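Local coordinates for ABC transporter ATP-binding protein (Leptospira interrogans serovar Copenhageni, PDB 4HZI) that probably binds and hydrolyses ATP as the ATPase subunit of an orphan ABC transporter involved in manganese utilization and tolerance, at residues L174-R186 against S202-L216. Sequence-based numbering, arbitrary orientation.
Sequences LSSGEKKKILFLR and SSLDLTAREDFLGFL
Lys-180 NZ is gripped by several oxygens, most of them in the loop after strand 194-198, by sequence the Walker B strand. Lys-180 NZ gives Ser-202 O a hydrogen bond of 2.8 Å, in the carbonyl plane on a lone pair, and a weak one to Ser-202 OG, which is also hydrogen-bonded to Glu-199 O. Pro-200 O and Ser-115 OG are further partners of the lysine. Bends at chi2 (-56°) and chi4 (96°) turn the chain toward this loop, past Leu-204 CD1, while its CB lies over one face of the Phe-212 ring.

Lys-181 stays extended and crosses the next ring. Lys-181 CB stands 3.9 Å from the Phe-215 centroid, almost on the ring normal. Lys-181 NZ forms a salt bridge with Asp-211 OD1 (2.8 Å), coming from above the carboxylate plane. Asp-211 OD2 takes two waters: one also binds Ser-175 OG and, weakly, Gly-177 N; the other reaches Glu-178 OE2. Lysine and waters probably ease the like charges of Asp-211 and Glu-178. Ser-175 and Glu-178 form a capping box within LSSGE, by sequence the ABC signature motif.

Gly-177 and Ala-208 bring the backbones close, their CA atoms 4.5 Å apart. Farther along, the Phe-215 edge meets the Phe-184 face in an offset edge-to-face pair. Leu-216 CD2 touches Phe-184 CE2 at 3.4 Å.

Asp-205, N-cap of the second helix and the D-loop aspartate by sequence, salt-bridges Arg-68 of the second subunit. Segments 176-186 and 206-216 run roughly parallel, their axes 28° apart. Phe-184 packs on strands 110-113 and 194-198, and Leu-185 on helix 128-133.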
ATOM      1  N   LEU A 174     -12.913 -11.644  10.335  1.00 39.24           N
ATOM      2  CA  LEU A 174     -11.503 -11.821  10.632  1.00 39.20           C
ATOM      3  C   LEU A 174     -10.753 -10.482  10.583  1.00 35.85           C
ATOM      4  O   LEU A 174     -11.151  -9.571   9.831  1.00 36.97           O
ATOM      5  CB  LEU A 174     -10.878 -12.784   9.619  1.00 37.94           C
ATOM      6  CG  LEU A 174     -11.446 -14.210   9.566  1.00 40.79           C
ATOM      7  CD1 LEU A 174     -10.809 -14.937   8.393  1.00 47.16           C
ATOM      8  CD2 LEU A 174     -11.195 -14.968  10.851  1.00 40.37           C
ATOM      9  N   SER A 175      -9.671 -10.398  11.354  1.00 37.43           N
ATOM     10  CA  SER A 175      -8.706  -9.299  11.246  1.00 38.91           C
ATOM     11  C   SER A 175      -8.092  -9.299   9.815  1.00 40.02           C
ATOM     12  O   SER A 175      -8.155 -10.301   9.084  1.00 33.46           O
ATOM     13  CB  SER A 175      -7.631  -9.437  12.319  1.00 38.30           C
ATOM     14  OG  SER A 175      -6.614 -10.368  11.928  1.00 36.30           O
ATOM     15  N   SER A 176      -7.521  -8.180   9.404  1.00 33.02           N
ATOM     16  CA  SER A 176      -7.098  -8.031   8.040  1.00 32.79           C
ATOM     17  C   SER A 176      -5.969  -9.026   7.749  1.00 26.69           C
ATOM     18  O   SER A 176      -5.966  -9.598   6.689  1.00 30.83           O
ATOM     19  CB  SER A 176      -6.644  -6.588   7.763  1.00 34.78           C
ATOM     20  OG  SER A 176      -5.571  -6.286   8.626  1.00 37.72           O
ATOM     21  N   GLY A 177      -5.078  -9.264   8.716  1.00 27.91           N
ATOM     22  CA  GLY A 177      -3.946 -10.229   8.514  1.00 33.52           C
ATOM     23  C   GLY A 177      -4.429 -11.685   8.458  1.00 34.85           C
ATOM     24  O   GLY A 177      -3.957 -12.505   7.658  1.00 27.79           O
ATOM     25  N   GLU A 178      -5.412 -11.979   9.297  1.00 32.25           N
ATOM     26  CA  GLU A 178      -6.091 -13.277   9.298  1.00 33.65           C
ATOM     27  C   GLU A 178      -6.804 -13.595   8.004  1.00 28.26           C
ATOM     28  O   GLU A 178      -6.783 -14.744   7.596  1.00 30.49           O
ATOM     29  CB  GLU A 178      -7.107 -13.339  10.451  1.00 34.91           C
ATOM     30  CG  GLU A 178      -6.434 -13.372  11.791  1.00 39.61           C
ATOM     31  CD  GLU A 178      -7.380 -13.279  12.986  1.00 47.78           C
ATOM     32  OE1 GLU A 178      -8.530 -12.807  12.856  1.00 44.81           O
ATOM     33  OE2 GLU A 178      -6.921 -13.664  14.077  1.00 51.59           O
ATOM     34  N   LYS A 179      -7.445 -12.620   7.354  1.00 29.64           N
ATOM     35  CA  LYS A 179      -8.056 -12.886   6.050  1.00 31.63           C
ATOM     36  C   LYS A 179      -7.020 -13.409   5.072  1.00 32.90           C
ATOM     37  O   LYS A 179      -7.312 -14.313   4.290  1.00 27.47           O
ATOM     38  CB  LYS A 179      -8.705 -11.648   5.491  1.00 36.09           C
ATOM     39  CG  LYS A 179      -9.973 -11.295   6.237  1.00 41.35           C
ATOM     40  CD  LYS A 179     -10.585 -10.022   5.707  1.00 44.04           C
ATOM     41  CE  LYS A 179     -11.695  -9.576   6.641  1.00 44.30           C
ATOM     42  NZ  LYS A 179     -12.406  -8.461   6.021  1.00 47.44           N
ATOM     43  N   LYS A 180      -5.819 -12.820   5.100  1.00 32.53           N
ATOM     44  CA  LYS A 180      -4.771 -13.239   4.171  1.00 27.52           C
ATOM     45  C   LYS A 180      -4.312 -14.666   4.472  1.00 24.25           C
ATOM     46  O   LYS A 180      -4.046 -15.416   3.549  1.00 25.33           O
ATOM     47  CB  LYS A 180      -3.588 -12.263   4.147  1.00 28.94           C
ATOM     48  CG  LYS A 180      -3.925 -10.832   3.730  1.00 28.37           C
ATOM     49  CD  LYS A 180      -4.587 -10.752   2.384  1.00 34.44           C
ATOM     50  CE  LYS A 180      -4.954  -9.319   2.010  1.00 37.55           C
ATOM     51  NZ  LYS A 180      -3.922  -8.694   1.171  1.00 40.87           N
ATOM     52  N   LYS A 181      -4.283 -15.067   5.751  1.00 25.14           N
ATOM     53  CA  LYS A 181      -3.973 -16.454   6.110  1.00 27.17           C
ATOM     54  C   LYS A 181      -4.949 -17.396   5.488  1.00 26.31           C
ATOM     55  O   LYS A 181      -4.569 -18.433   4.968  1.00 29.95           O
ATOM     56  CB  LYS A 181      -4.014 -16.675   7.627  1.00 27.11           C
ATOM     57  CG  LYS A 181      -3.082 -15.796   8.418  1.00 27.75           C
ATOM     58  CD  LYS A 181      -3.248 -16.022   9.919  1.00 33.26           C
ATOM     59  CE  LYS A 181      -2.538 -14.936  10.692  1.00 34.67           C
ATOM     60  NZ  LYS A 181      -2.435 -15.269  12.152  1.00 34.39           N
ATOM     61  N   ILE A 182      -6.220 -17.033   5.537  1.00 28.06           N
ATOM     62  CA  ILE A 182      -7.255 -17.898   5.036  1.00 31.65           C
ATOM     63  C   ILE A 182      -7.226 -17.952   3.514  1.00 34.77           C
ATOM     64  O   ILE A 182      -7.419 -19.044   2.914  1.00 26.67           O
ATOM     65  CB  ILE A 182      -8.642 -17.499   5.614  1.00 31.20           C
ATOM     66  CG1 ILE A 182      -8.678 -17.729   7.145  1.00 30.03           C
ATOM     67  CG2 ILE A 182      -9.751 -18.257   4.945  1.00 31.50           C
ATOM     68  CD1 ILE A 182      -8.061 -18.998   7.658  1.00 36.59           C
ATOM     69  N   LEU A 183      -6.953 -16.809   2.878  1.00 32.79           N
ATOM     70  CA  LEU A 183      -6.725 -16.807   1.432  1.00 31.13           C
ATOM     71  C   LEU A 183      -5.514 -17.650   1.038  1.00 25.63           C
ATOM     72  O   LEU A 183      -5.548 -18.321  -0.009  1.00 27.53           O
ATOM     73  CB  LEU A 183      -6.634 -15.400   0.863  1.00 28.63           C
ATOM     74  CG  LEU A 183      -7.938 -14.610   0.996  1.00 35.00           C
ATOM     75  CD1 LEU A 183      -7.751 -13.188   0.491  1.00 34.72           C
ATOM     76  CD2 LEU A 183      -9.064 -15.299   0.257  1.00 36.05           C
ATOM     77  N   PHE A 184      -4.470 -17.657   1.836  1.00 24.27           N
ATOM     78  CA  PHE A 184      -3.368 -18.544   1.577  1.00 26.17           C
ATOM     79  C   PHE A 184      -3.826 -20.030   1.622  1.00 30.29           C
ATOM     80  O   PHE A 184      -3.517 -20.836   0.728  1.00 27.23           O
ATOM     81  CB  PHE A 184      -2.263 -18.270   2.553  1.00 27.76           C
ATOM     82  CG  PHE A 184      -1.039 -19.135   2.375  1.00 28.72           C
ATOM     83  CD1 PHE A 184      -0.926 -20.366   3.005  1.00 31.68           C
ATOM     84  CD2 PHE A 184       0.012 -18.724   1.571  1.00 31.06           C
ATOM     85  CE1 PHE A 184       0.208 -21.150   2.860  1.00 33.42           C
ATOM     86  CE2 PHE A 184       1.141 -19.502   1.414  1.00 30.50           C
ATOM     87  CZ  PHE A 184       1.241 -20.727   2.039  1.00 32.41           C
ATOM     88  N   LEU A 185      -4.617 -20.381   2.638  1.00 30.15           N
ATOM     89  CA  LEU A 185      -5.107 -21.767   2.749  1.00 28.08           C
ATOM     90  C   LEU A 185      -5.941 -22.158   1.543  1.00 25.93           C
ATOM     91  O   LEU A 185      -5.798 -23.260   0.981  1.00 32.20           O
ATOM     92  CB  LEU A 185      -5.886 -21.976   4.063  1.00 29.55           C
ATOM     93  CG  LEU A 185      -5.065 -21.788   5.320  1.00 31.84           C
ATOM     94  CD1 LEU A 185      -5.833 -22.179   6.561  1.00 34.46           C
ATOM     95  CD2 LEU A 185      -3.760 -22.582   5.198  1.00 30.89           C
ATOM     96  N   ARG A 186      -6.808 -21.245   1.137  1.00 25.56           N
ATOM     97  CA  ARG A 186      -7.619 -21.422  -0.044  1.00 30.85           C
ATOM     98  C   ARG A 186      -6.761 -21.716  -1.295  1.00 34.94           C
ATOM     99  O   ARG A 186      -7.135 -22.566  -2.149  1.00 31.45           O
ATOM    100  CB  ARG A 186      -8.453 -20.194  -0.261  1.00 29.70           C
ATOM    101  CG  ARG A 186      -9.262 -20.241  -1.539  1.00 30.93           C
ATOM    102  CD  ARG A 186     -10.113 -18.998  -1.725  1.00 35.96           C
ATOM    103  NE  ARG A 186     -10.843 -19.056  -2.981  1.00 39.63           N
ATOM    104  CZ  ARG A 186     -10.314 -18.899  -4.201  1.00 43.72           C
ATOM    105  NH1 ARG A 186      -9.021 -18.640  -4.362  1.00 37.67           N
ATOM    106  NH2 ARG A 186     -11.088 -19.022  -5.279  1.00 40.19           N
ATOM    107  N   SER A 202      -1.083  -6.330   0.597  1.00 30.94           N
ATOM    108  CA  SER A 202      -1.960  -5.236   0.242  1.00 32.46           C
ATOM    109  C   SER A 202      -3.017  -5.034   1.344  1.00 31.62           C
ATOM    110  O   SER A 202      -3.570  -6.030   1.885  1.00 30.12           O
ATOM    111  CB  SER A 202      -2.623  -5.488  -1.126  1.00 32.65           C
ATOM    112  OG  SER A 202      -3.493  -6.625  -1.110  1.00 33.04           O
ATOM    113  N   SER A 203      -3.214  -3.760   1.701  1.00 34.10           N
ATOM    114  CA  SER A 203      -4.162  -3.334   2.715  1.00 36.82           C
ATOM    115  C   SER A 203      -3.729  -3.664   4.116  1.00 33.69           C
ATOM    116  O   SER A 203      -4.529  -3.481   5.047  1.00 36.03           O
ATOM    117  CB  SER A 203      -5.548  -3.969   2.516  1.00 38.63           C
ATOM    118  OG  SER A 203      -5.951  -3.833   1.182  1.00 46.61           O
ATOM    119  N   LEU A 204      -2.518  -4.205   4.306  1.00 27.40           N
ATOM    120  CA  LEU A 204      -2.098  -4.552   5.656  1.00 26.18           C
ATOM    121  C   LEU A 204      -1.220  -3.459   6.214  1.00 29.19           C
ATOM    122  O   LEU A 204      -0.228  -3.068   5.607  1.00 26.96           O
ATOM    123  CB  LEU A 204      -1.361  -5.881   5.670  1.00 25.92           C
ATOM    124  CG  LEU A 204      -2.131  -7.061   5.109  1.00 26.16           C
ATOM    125  CD1 LEU A 204      -1.329  -8.281   5.434  1.00 28.23           C
ATOM    126  CD2 LEU A 204      -3.515  -7.161   5.723  1.00 27.99           C
ATOM    127  N   ASP A 205      -1.570  -2.966   7.392  1.00 25.14           N
ATOM    128  CA  ASP A 205      -0.654  -2.137   8.142  1.00 24.47           C
ATOM    129  C   ASP A 205       0.438  -3.001   8.764  1.00 26.25           C
ATOM    130  O   ASP A 205       0.438  -4.256   8.643  1.00 25.20           O
ATOM    131  CB  ASP A 205      -1.394  -1.247   9.167  1.00 25.65           C
ATOM    132  CG  ASP A 205      -2.041  -1.999  10.310  1.00 28.63           C
ATOM    133  OD1 ASP A 205      -1.650  -3.147  10.667  1.00 28.21           O
ATOM    134  OD2 ASP A 205      -2.979  -1.399  10.892  1.00 31.58           O
ATOM    135  N   LEU A 206       1.340  -2.358   9.462  1.00 25.40           N
ATOM    136  CA  LEU A 206       2.539  -3.029   9.969  1.00 32.40           C
ATOM    137  C   LEU A 206       2.212  -4.256  10.878  1.00 29.73           C
ATOM    138  O   LEU A 206       2.866  -5.292  10.806  1.00 27.43           O
ATOM    139  CB  LEU A 206       3.329  -1.969  10.705  1.00 37.17           C
ATOM    140  CG  LEU A 206       4.614  -2.074  11.473  1.00 48.86           C
ATOM    141  CD1 LEU A 206       4.988  -0.645  11.847  1.00 50.35           C
ATOM    142  CD2 LEU A 206       4.459  -2.905  12.721  1.00 49.65           C
ATOM    143  N   THR A 207       1.195  -4.117  11.704  1.00 27.63           N
ATOM    144  CA  THR A 207       0.807  -5.122  12.693  1.00 28.85           C
ATOM    145  C   THR A 207       0.172  -6.313  11.969  1.00 28.34           C
ATOM    146  O   THR A 207       0.478  -7.481  12.245  1.00 27.04           O
ATOM    147  CB  THR A 207      -0.186  -4.511  13.712  1.00 28.36           C
ATOM    148  OG1 THR A 207       0.386  -3.331  14.333  1.00 31.45           O
ATOM    149  CG2 THR A 207      -0.538  -5.501  14.806  1.00 29.58           C
ATOM    150  N   ALA A 208      -0.738  -6.007  11.063  1.00 24.26           N
ATOM    151  CA  ALA A 208      -1.401  -7.016  10.269  1.00 28.00           C
ATOM    152  C   ALA A 208      -0.420  -7.741   9.346  1.00 27.26           C
ATOM    153  O   ALA A 208      -0.557  -8.972   9.096  1.00 27.39           O
ATOM    154  CB  ALA A 208      -2.502  -6.374   9.462  1.00 29.27           C
ATOM    155  N   ARG A 209       0.560  -7.012   8.844  1.00 24.73           N
ATOM    156  CA  ARG A 209       1.565  -7.591   7.964  1.00 23.92           C
ATOM    157  C   ARG A 209       2.424  -8.585   8.753  1.00 26.12           C
ATOM    158  O   ARG A 209       2.711  -9.685   8.293  1.00 27.33           O
ATOM    159  CB  ARG A 209       2.458  -6.491   7.342  1.00 28.65           C
ATOM    160  CG  ARG A 209       3.532  -7.017   6.434  1.00 32.56           C
ATOM    161  CD  ARG A 209       4.341  -5.903   5.805  1.00 36.51           C
ATOM    162  NE  ARG A 209       5.323  -5.417   6.759  1.00 35.63           N
ATOM    163  CZ  ARG A 209       5.751  -4.173   6.898  1.00 41.81           C
ATOM    164  NH1 ARG A 209       5.279  -3.192   6.168  1.00 47.14           N
ATOM    165  NH2 ARG A 209       6.664  -3.923   7.830  1.00 45.26           N
ATOM    166  N   GLU A 210       2.837  -8.174   9.942  1.00 26.09           N
ATOM    167  CA  GLU A 210       3.563  -9.074  10.836  1.00 30.10           C
ATOM    168  C   GLU A 210       2.807 -10.326  11.164  1.00 28.56           C
ATOM    169  O   GLU A 210       3.403 -11.409  11.218  1.00 31.41           O
ATOM    170  CB  GLU A 210       3.970  -8.380  12.107  1.00 38.04           C
ATOM    171  CG  GLU A 210       5.328  -7.769  11.987  1.00 48.36           C
ATOM    172  CD  GLU A 210       6.379  -8.800  11.589  1.00 46.02           C
ATOM    173  OE1 GLU A 210       6.754  -9.640  12.418  1.00 47.78           O
ATOM    174  OE2 GLU A 210       6.822  -8.754  10.440  1.00 44.65           O
ATOM    175  N   ASP A 211       1.526 -10.188  11.410  1.00 27.68           N
ATOM    176  CA  ASP A 211       0.671 -11.328  11.697  1.00 30.07           C
ATOM    177  C   ASP A 211       0.649 -12.337  10.536  1.00 30.91           C
ATOM    178  O   ASP A 211       0.835 -13.558  10.717  1.00 31.07           O
ATOM    179  CB  ASP A 211      -0.735 -10.842  11.951  1.00 30.15           C
ATOM    180  CG  ASP A 211      -1.655 -11.933  12.507  1.00 32.99           C
ATOM    181  OD1 ASP A 211      -1.165 -12.932  13.089  1.00 39.64           O
ATOM    182  OD2 ASP A 211      -2.866 -11.823  12.294  1.00 33.89           O
ATOM    183  N   PHE A 212       0.424 -11.821   9.333  1.00 26.17           N
ATOM    184  CA  PHE A 212       0.368 -12.679   8.175  1.00 26.19           C
ATOM    185  C   PHE A 212       1.744 -13.293   7.836  1.00 26.32           C
ATOM    186  O   PHE A 212       1.844 -14.483   7.517  1.00 25.92           O
ATOM    187  CB  PHE A 212      -0.179 -11.895   6.945  1.00 27.52           C
ATOM    188  CG  PHE A 212      -0.026 -12.657   5.657  1.00 25.76           C
ATOM    189  CD1 PHE A 212      -0.705 -13.855   5.466  1.00 27.46           C
ATOM    190  CD2 PHE A 212       0.862 -12.225   4.677  1.00 24.45           C
ATOM    191  CE1 PHE A 212      -0.566 -14.578   4.303  1.00 31.03           C
ATOM    192  CE2 PHE A 212       1.006 -12.958   3.526  1.00 29.34           C
ATOM    193  CZ  PHE A 212       0.318 -14.134   3.344  1.00 31.90           C
ATOM    194  N   LEU A 213       2.797 -12.498   7.863  1.00 25.66           N
ATOM    195  CA  LEU A 213       4.118 -12.980   7.552  1.00 27.85           C
ATOM    196  C   LEU A 213       4.571 -14.030   8.567  1.00 30.54           C
ATOM    197  O   LEU A 213       5.301 -14.964   8.213  1.00 30.61           O
ATOM    198  CB  LEU A 213       5.105 -11.841   7.474  1.00 29.31           C
ATOM    199  CG  LEU A 213       4.950 -10.948   6.203  1.00 31.89           C
ATOM    200  CD1 LEU A 213       6.090  -9.950   6.098  1.00 34.50           C
ATOM    201  CD2 LEU A 213       4.816 -11.739   4.909  1.00 31.46           C
ATOM    202  N   GLY A 214       4.135 -13.874   9.817  1.00 30.00           N
ATOM    203  CA  GLY A 214       4.383 -14.868  10.854  1.00 30.75           C
ATOM    204  C   GLY A 214       3.776 -16.205  10.493  1.00 27.49           C
ATOM    205  O   GLY A 214       4.434 -17.245  10.635  1.00 34.77           O
ATOM    206  N   PHE A 215       2.538 -16.173  10.019  1.00 30.47           N
ATOM    207  CA  PHE A 215       1.861 -17.339   9.563  1.00 33.22           C
ATOM    208  C   PHE A 215       2.602 -17.972   8.396  1.00 34.80           C
ATOM    209  O   PHE A 215       2.731 -19.194   8.362  1.00 28.94           O
ATOM    210  CB  PHE A 215       0.436 -17.007   9.199  1.00 30.38           C
ATOM    211  CG  PHE A 215      -0.220 -18.019   8.323  1.00 38.22           C
ATOM    212  CD1 PHE A 215      -0.924 -19.078   8.870  1.00 37.76           C
ATOM    213  CD2 PHE A 215      -0.150 -17.905   6.956  1.00 34.13           C
ATOM    214  CE1 PHE A 215      -1.524 -20.010   8.054  1.00 39.67           C
ATOM    215  CE2 PHE A 215      -0.749 -18.820   6.141  1.00 39.08           C
ATOM    216  CZ  PHE A 215      -1.448 -19.874   6.687  1.00 38.51           C
ATOM    217  N   LEU A 216       3.083 -17.170   7.430  1.00 29.96           N
ATOM    218  CA  LEU A 216       3.848 -17.740   6.317  1.00 27.72           C
ATOM    219  C   LEU A 216       5.094 -18.441   6.736  1.00 29.82           C
ATOM    220  O   LEU A 216       5.437 -19.501   6.193  1.00 29.72           O
ATOM    221  CB  LEU A 216       4.319 -16.649   5.351  1.00 33.09           C
ATOM    222  CG  LEU A 216       3.441 -16.353   4.197  1.00 40.98           C
ATOM    223  CD1 LEU A 216       4.196 -15.312   3.328  1.00 34.16           C
ATOM    224  CD2 LEU A 216       3.188 -17.647   3.421  1.00 42.64           C
TER
HETATM  225  O   HOH W   1      -4.314  -9.256  11.407  1.00 35.28           O
HETATM  226  O   HOH W   2      -4.409  -3.552   8.276  1.00 28.81           O
HETATM  227  O   HOH W   3      -4.158 -12.626  14.414  1.00 44.86           O